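Local coordinates for methionine-binding lipoprotein MetQ (Bacillus subtilis subsp. subtilis, PDB 4GOT) that probably binds methionine outside the cell and passes it to the membrane permease of the MetNPQ ABC importer, which also takes part in methionine sulfoxide transport, at residues A[45-50]-A[64-69]; A[117-122]-A[176-181]. All coordinates share one frame; numbering follows the deposited sequence.

Contact 1. Residues A[45-50]-A[64-69]; sequences MYNKAL and PYLEQE. With MSE (selenomethionine), chain B.
N47 and E69 both hold CG beside the backbone N and anti to the carbonyl carbon, and E69 then bends sharply at its second torsion (chi2 -92°), which folds its carboxylate back to the end of the N47 amide. The bond that results, 3.2 Å from N47 ND2 to E69 OE1, is nearly straight (163°). It lies close to the amide plane and reaches the oxygen from its anti side, with the carboxylate turned 32° from the amide. A water adds a second bridge between the same residues, accepting from N47 N at 3.0 Å and donating to E69 OE1 at 2.9 Å. The amide is gripped beyond this pair: ND2 also donates to Q61 OE1, and OD1 takes a bond from N58 ND2, so its rotation is well fixed. The L66 methyl CD1 makes a van der Waals contact with the N47 amide, 4.1 Å from ND2.

N47 ND2 also comes to the edge of the Y65 ring, 4.2 Å from CE1, and the water lies in the plane at that edge. One face of this ring carries the bound selenomethionine: its methyl CE sits over the ring centre, with Y65 CD2 to ligand CE at 3.5 Å. The polar cluster is thus second shell to the aromatic floor under the ligand's side chain.

Helices 44-51 and 63-72 stand well apart here and meet through side chains. Strand 57-62 runs between them in the chain and supplies N58 and Q61, Y46 stacks on its F60, and L78 of strand 78-86 meets N47, L50 and L66.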
loop_
_atom_site.group_PDB
_atom_site.type_symbol
_atom_site.label_atom_id
_atom_site.label_comp_id
_atom_site.label_asym_id
_atom_site.label_seq_id
_atom_site.Cartn_x
_atom_site.Cartn_y
_atom_site.Cartn_z
HETATM N N MSE A 45 2.243 -13.041 1.404
HETATM C CA MSE A 45 3.353 -13.812 0.874
HETATM C C MSE A 45 4.722 -13.105 0.865
HETATM O O MSE A 45 5.776 -13.771 0.884
HETATM C CB MSE A 45 3.022 -14.306 -0.549
HETATM C CG MSE A 45 1.910 -15.299 -0.527
HETATM SE SE MSE A 45 1.606 -16.027 -2.326
HETATM C CE MSE A 45 3.316 -16.965 -2.567
ATOM N N TYR A 46 4.725 -11.776 0.816
ATOM C CA TYR A 46 5.938 -11.017 0.499
ATOM C C TYR A 46 6.958 -11.051 1.652
ATOM O O TYR A 46 8.107 -11.342 1.427
ATOM C CB TYR A 46 5.559 -9.585 0.109
ATOM C CG TYR A 46 4.860 -9.528 -1.234
ATOM C CD1 TYR A 46 3.486 -9.692 -1.346
ATOM C CD2 TYR A 46 5.588 -9.345 -2.411
ATOM C CE1 TYR A 46 2.856 -9.680 -2.612
ATOM C CE2 TYR A 46 4.972 -9.357 -3.661
ATOM C CZ TYR A 46 3.613 -9.511 -3.771
ATOM O OH TYR A 46 3.028 -9.446 -5.035
ATOM N N ASN A 47 6.532 -10.782 2.885
ATOM C CA ASN A 47 7.437 -10.842 4.045
ATOM C C ASN A 47 7.883 -12.255 4.347
ATOM O O ASN A 47 9.034 -12.483 4.768
ATOM C CB ASN A 47 6.783 -10.199 5.260
ATOM C CG ASN A 47 6.843 -8.689 5.194
ATOM O OD1 ASN A 47 7.796 -8.126 4.609
ATOM N ND2 ASN A 47 5.851 -8.018 5.774
ATOM N N LYS A 48 6.996 -13.223 4.106
ATOM C CA LYS A 48 7.361 -14.636 4.243
ATOM C C LYS A 48 8.512 -15.022 3.303
ATOM O O LYS A 48 9.472 -15.697 3.729
ATOM C CB LYS A 48 6.155 -15.550 4.013
ATOM C CG LYS A 48 6.460 -17.026 4.267
ATOM C CD LYS A 48 5.189 -17.802 4.568
ATOM C CE LYS A 48 5.471 -19.050 5.379
ATOM N NZ LYS A 48 6.519 -19.859 4.705
ATOM N N ALA A 49 8.427 -14.588 2.044
ATOM C CA ALA A 49 9.465 -14.912 1.038
ATOM C C ALA A 49 10.824 -14.318 1.472
ATOM O O ALA A 49 11.858 -14.983 1.405
ATOM C CB ALA A 49 9.038 -14.420 -0.356
ATOM N N LEU A 50 10.798 -13.076 1.975
ATOM C CA LEU A 50 11.998 -12.393 2.428
ATOM C C LEU A 50 12.600 -13.089 3.621
ATOM O O LEU A 50 13.754 -13.440 3.597
ATOM C CB LEU A 50 11.673 -10.934 2.790
ATOM C CG LEU A 50 12.775 -9.965 3.225
ATOM C CD1 LEU A 50 13.949 -9.927 2.247
ATOM C CD2 LEU A 50 12.134 -8.583 3.437
ATOM N N PRO A 64 3.625 0.771 8.870
ATOM C CA PRO A 64 2.593 0.164 9.738
ATOM C C PRO A 64 2.307 -1.304 9.356
ATOM O O PRO A 64 2.153 -2.159 10.237
ATOM C CB PRO A 64 1.403 1.099 9.526
ATOM C CG PRO A 64 2.058 2.469 9.363
ATOM C CD PRO A 64 3.210 2.121 8.420
ATOM N N TYR A 65 2.301 -1.611 8.065
ATOM C CA TYR A 65 2.052 -2.983 7.667
ATOM C C TYR A 65 3.205 -3.886 8.168
ATOM O O TYR A 65 2.973 -4.968 8.697
ATOM C CB TYR A 65 1.882 -3.107 6.165
ATOM C CG TYR A 65 1.408 -4.500 5.767
ATOM C CD1 TYR A 65 2.306 -5.494 5.497
ATOM C CD2 TYR A 65 0.043 -4.802 5.670
ATOM C CE1 TYR A 65 1.891 -6.774 5.172
ATOM C CE2 TYR A 65 -0.385 -6.090 5.335
ATOM C CZ TYR A 65 0.554 -7.075 5.089
ATOM O OH TYR A 65 0.172 -8.352 4.701
ATOM N N LEU A 66 4.444 -3.442 7.939
ATOM C CA LEU A 66 5.653 -4.171 8.356
ATOM C C LEU A 66 5.658 -4.415 9.871
ATOM O O LEU A 66 5.900 -5.536 10.322
ATOM C CB LEU A 66 6.942 -3.422 7.919
ATOM C CG LEU A 66 8.255 -4.135 8.365
ATOM C CD1 LEU A 66 8.388 -5.561 7.769
ATOM C CD2 LEU A 66 9.462 -3.260 8.031
ATOM N N GLU A 67 5.338 -3.364 10.644
ATOM C CA GLU A 67 5.264 -3.484 12.110
ATOM C C GLU A 67 4.264 -4.508 12.607
ATOM O O GLU A 67 4.601 -5.365 13.459
ATOM C CB GLU A 67 4.976 -2.124 12.740
ATOM C CG GLU A 67 6.199 -1.262 12.669
ATOM C CD GLU A 67 5.986 0.073 13.315
ATOM O OE1 GLU A 67 4.876 0.305 13.852
ATOM O OE2 GLU A 67 6.938 0.867 13.263
ATOM N N GLN A 68 3.046 -4.431 12.076
ATOM C CA GLN A 68 2.033 -5.458 12.346
ATOM C C GLN A 68 2.511 -6.869 12.010
ATOM O O GLN A 68 2.244 -7.822 12.757
ATOM C CB GLN A 68 0.733 -5.187 11.537
ATOM C CG GLN A 68 -0.387 -6.218 11.776
ATOM C CD GLN A 68 -0.935 -6.214 13.211
ATOM O OE1 GLN A 68 -0.870 -5.214 13.913
ATOM N NE2 GLN A 68 -1.495 -7.343 13.630
ATOM N N GLU A 69 3.139 -7.023 10.849
ATOM C CA GLU A 69 3.621 -8.363 10.418
ATOM C C GLU A 69 4.633 -8.943 11.384
ATOM O O GLU A 69 4.608 -10.151 11.705
ATOM C CB GLU A 69 4.216 -8.281 9.047
ATOM C CG GLU A 69 3.146 -8.037 7.989
ATOM C CD GLU A 69 2.621 -9.340 7.400
ATOM O OE1 GLU A 69 3.424 -9.979 6.671
ATOM O OE2 GLU A 69 1.426 -9.676 7.657
HETATM N N MSE B 300 0.601 -0.505 -1.904
HETATM C CA MSE B 300 -0.390 -0.549 -0.788
HETATM C C MSE B 300 -0.820 0.875 -0.300
HETATM O O MSE B 300 0.058 1.658 -0.058
HETATM O OXT MSE B 300 -1.995 1.269 -0.091
HETATM C CB MSE B 300 0.242 -1.302 0.394
HETATM C CG MSE B 300 -0.697 -1.701 1.488
HETATM SE SE MSE B 300 0.230 -2.468 3.060
HETATM C CE MSE B 300 0.627 -4.363 2.255
HETATM O O HOH W 1 3.832 -9.962 3.771
#

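Contact 2. Residues A[117-122]-A[176-181]; sequences QGRMLA and FINVNY. With MSE (selenomethionine), chain B.
This is a Met-aromatic and CH-pi packing of a helix on a strand end, inside the lobe built round the five-stranded sheet, and it lies beside the carboxylate end of the ligand pocket. M120 of helix 117-126, modelled as selenomethionine, lays its side chain over one face of the ring of F176, the last but one residue of strand 174-177. Its CB is 3.8 Å from the centroid of the F176 ring, almost on the ring normal, and its SE is 4.6 Å from the same centroid. CG lies over the same face, on the CD2 side, 3.7 Å from F176 CD2, while the far end of the ring touches the helix backbone, F176 CZ lying 3.3 Å from M120 O. F89 also meets both side chains, and I91 and L110 of neighbouring strands pack on F176. An alanine in place of F176 takes away the flat surface against M120, which would probably open a gap between helix and sheet and let the selenoether turn.

One residue earlier on the helix, R119 runs out extended, CG anti to the backbone N (chi1 -171°), and its NH1 donates to the ligand OXT over 2.8 Å, at a bent 137°. NH1 also forms a salt bridge with E116, and NH2 one with E197. On the other segment, N180 OD1 accepts a weak bond of 3.4 Å from the ligand N and an ordinary hydrogen bond from Y43 OH. The chemistry implies recognition of the amino-acid end: a cation for the carboxylate, and for the amino group E87 OE1 helped by the weakly bonded amide oxygen of N180, the arginine probably kept charged by its acidic partners.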
loop_
_atom_site.group_PDB
_atom_site.type_symbol
_atom_site.label_atom_id
_atom_site.label_comp_id
_atom_site.label_asym_id
_atom_site.label_seq_id
_atom_site.Cartn_x
_atom_site.Cartn_y
_atom_site.Cartn_z
ATOM N N GLN A 117 -6.586 -0.745 9.299
ATOM C CA GLN A 117 -7.921 -0.464 9.815
ATOM C C GLN A 117 -8.074 1.004 10.205
ATOM O O GLN A 117 -9.126 1.588 9.955
ATOM C CB GLN A 117 -8.259 -1.352 11.011
ATOM C CG GLN A 117 -8.331 -2.856 10.668
ATOM C CD GLN A 117 -9.388 -3.209 9.633
ATOM O OE1 GLN A 117 -9.065 -3.617 8.481
ATOM N NE2 GLN A 117 -10.657 -3.031 10.007
ATOM N N GLY A 118 -7.051 1.589 10.821
ATOM C CA GLY A 118 -7.077 3.014 11.182
ATOM C C GLY A 118 -7.024 3.939 9.957
ATOM O O GLY A 118 -7.657 5.003 9.928
ATOM N N ARG A 119 -6.295 3.521 8.921
ATOM C CA ARG A 119 -6.172 4.310 7.669
ATOM C C ARG A 119 -7.558 4.497 6.995
ATOM O O ARG A 119 -7.929 5.574 6.599
ATOM C CB ARG A 119 -5.215 3.601 6.708
ATOM C CG ARG A 119 -4.824 4.402 5.485
ATOM C CD ARG A 119 -3.913 3.612 4.555
ATOM N NE ARG A 119 -3.433 4.496 3.504
ATOM C CZ ARG A 119 -2.720 4.106 2.448
ATOM N NH1 ARG A 119 -2.371 2.832 2.256
ATOM N NH2 ARG A 119 -2.358 5.029 1.558
HETATM N N MSE A 120 -8.287 3.396 6.843
HETATM C CA MSE A 120 -9.678 3.393 6.360
HETATM C C MSE A 120 -10.649 4.204 7.208
HETATM O O MSE A 120 -11.358 5.088 6.700
HETATM C CB MSE A 120 -10.164 1.931 6.265
HETATM C CG MSE A 120 -9.364 1.159 5.267
HETATM SE SE MSE A 120 -9.806 -0.712 5.257
HETATM C CE MSE A 120 -8.361 -1.663 6.161
ATOM N N LEU A 121 -10.664 3.959 8.514
ATOM C CA LEU A 121 -11.579 4.673 9.384
ATOM C C LEU A 121 -11.306 6.189 9.427
ATOM O O LEU A 121 -12.242 6.980 9.621
ATOM C CB LEU A 121 -11.572 4.068 10.812
ATOM C CG LEU A 121 -12.019 2.600 10.865
ATOM C CD1 LEU A 121 -11.992 2.146 12.313
ATOM C CD2 LEU A 121 -13.379 2.340 10.196
ATOM N N ALA A 122 -10.046 6.578 9.221
ATOM C CA ALA A 122 -9.633 7.987 9.315
ATOM C C ALA A 122 -10.236 8.752 8.140
ATOM O O ALA A 122 -10.593 9.916 8.287
ATOM C CB ALA A 122 -8.113 8.133 9.328
ATOM N N PHE A 176 -13.304 0.231 -0.104
ATOM C CA PHE A 176 -11.877 0.634 -0.063
ATOM C C PHE A 176 -11.050 -0.223 -1.010
ATOM O O PHE A 176 -11.182 -1.451 -0.992
ATOM C CB PHE A 176 -11.281 0.537 1.347
ATOM C CG PHE A 176 -11.762 1.628 2.284
ATOM C CD1 PHE A 176 -12.923 1.450 3.028
ATOM C CD2 PHE A 176 -11.059 2.805 2.438
ATOM C CE1 PHE A 176 -13.398 2.450 3.893
ATOM C CE2 PHE A 176 -11.516 3.806 3.308
ATOM C CZ PHE A 176 -12.682 3.627 4.040
ATOM N N ILE A 177 -10.229 0.420 -1.847
ATOM C CA ILE A 177 -9.295 -0.313 -2.750
ATOM C C ILE A 177 -7.910 0.397 -2.675
ATOM O O ILE A 177 -7.792 1.632 -2.890
ATOM C CB ILE A 177 -9.771 -0.394 -4.237
ATOM C CG1 ILE A 177 -11.285 -0.688 -4.355
ATOM C CG2 ILE A 177 -8.971 -1.460 -4.984
ATOM C CD1 ILE A 177 -11.848 -0.648 -5.774
ATOM N N ASN A 178 -6.875 -0.381 -2.368
ATOM C CA ASN A 178 -5.490 0.105 -2.350
ATOM C C ASN A 178 -5.120 0.455 -3.791
ATOM O O ASN A 178 -5.476 -0.300 -4.693
ATOM C CB ASN A 178 -4.530 -0.997 -1.873
ATOM C CG ASN A 178 -4.730 -1.390 -0.406
ATOM O OD1 ASN A 178 -4.167 -0.766 0.494
ATOM N ND2 ASN A 178 -5.531 -2.404 -0.166
ATOM N N VAL A 179 -4.372 1.537 -4.003
ATOM C CA VAL A 179 -4.003 1.953 -5.371
ATOM C C VAL A 179 -3.378 0.796 -6.206
ATOM O O VAL A 179 -3.701 0.639 -7.374
ATOM C CB VAL A 179 -3.056 3.178 -5.382
ATOM C CG1 VAL A 179 -2.593 3.473 -6.824
ATOM C CG2 VAL A 179 -3.683 4.410 -4.701
ATOM N N ASN A 180 -2.483 -0.001 -5.640
ATOM C CA ASN A 180 -1.866 -1.102 -6.428
ATOM C C ASN A 180 -2.875 -2.096 -7.044
ATOM O O ASN A 180 -2.784 -2.466 -8.226
ATOM C CB ASN A 180 -0.796 -1.867 -5.633
ATOM C CG ASN A 180 -1.356 -2.801 -4.569
ATOM O OD1 ASN A 180 -1.757 -2.350 -3.468
ATOM N ND2 ASN A 180 -1.288 -4.124 -4.834
ATOM N N TYR A 181 -3.872 -2.484 -6.248
ATOM C CA TYR A 181 -4.928 -3.381 -6.719
ATOM C C TYR A 181 -5.964 -2.666 -7.540
ATOM O O TYR A 181 -6.483 -3.256 -8.492
ATOM C CB TYR A 181 -5.541 -4.113 -5.544
ATOM C CG TYR A 181 -4.626 -5.149 -4.993
ATOM C CD1 TYR A 181 -4.012 -6.082 -5.852
ATOM C CD2 TYR A 181 -4.390 -5.255 -3.606
ATOM C CE1 TYR A 181 -3.163 -7.055 -5.350
ATOM C CE2 TYR A 181 -3.562 -6.245 -3.105
ATOM C CZ TYR A 181 -2.955 -7.140 -3.972
ATOM O OH TYR A 181 -2.111 -8.128 -3.493
HETATM N N MSE B 300 0.601 -0.505 -1.904
HETATM C CA MSE B 300 -0.390 -0.549 -0.788
HETATM C C MSE B 300 -0.820 0.875 -0.300
HETATM O O MSE B 300 0.058 1.658 -0.058
HETATM O OXT MSE B 300 -1.995 1.269 -0.091
HETATM C CB MSE B 300 0.242 -1.302 0.394
HETATM C CG MSE B 300 -0.697 -1.701 1.488
HETATM SE SE MSE B 300 0.230 -2.468 3.060
HETATM C CE MSE B 300 0.627 -4.363 2.255
#

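Both contacts are buried, and they share no helix or strand. Contact 1 belongs to the lobe of the six-stranded sheet and contact 2 to that of the five-stranded sheet, the two-lobed plan of a type 2 periplasmic binding protein. Their centres lie about 17 Å apart, and the bound selenomethionine touches both, its methyl end at 64-69 and its backbone groups at 117-122 and 176-181. The chemistry is inverted. In contact 1 polar groups and a water join the segments while an aromatic face serves the ligand; in contact 2 apolar packing joins the segments while charged and polar groups hold the ligand.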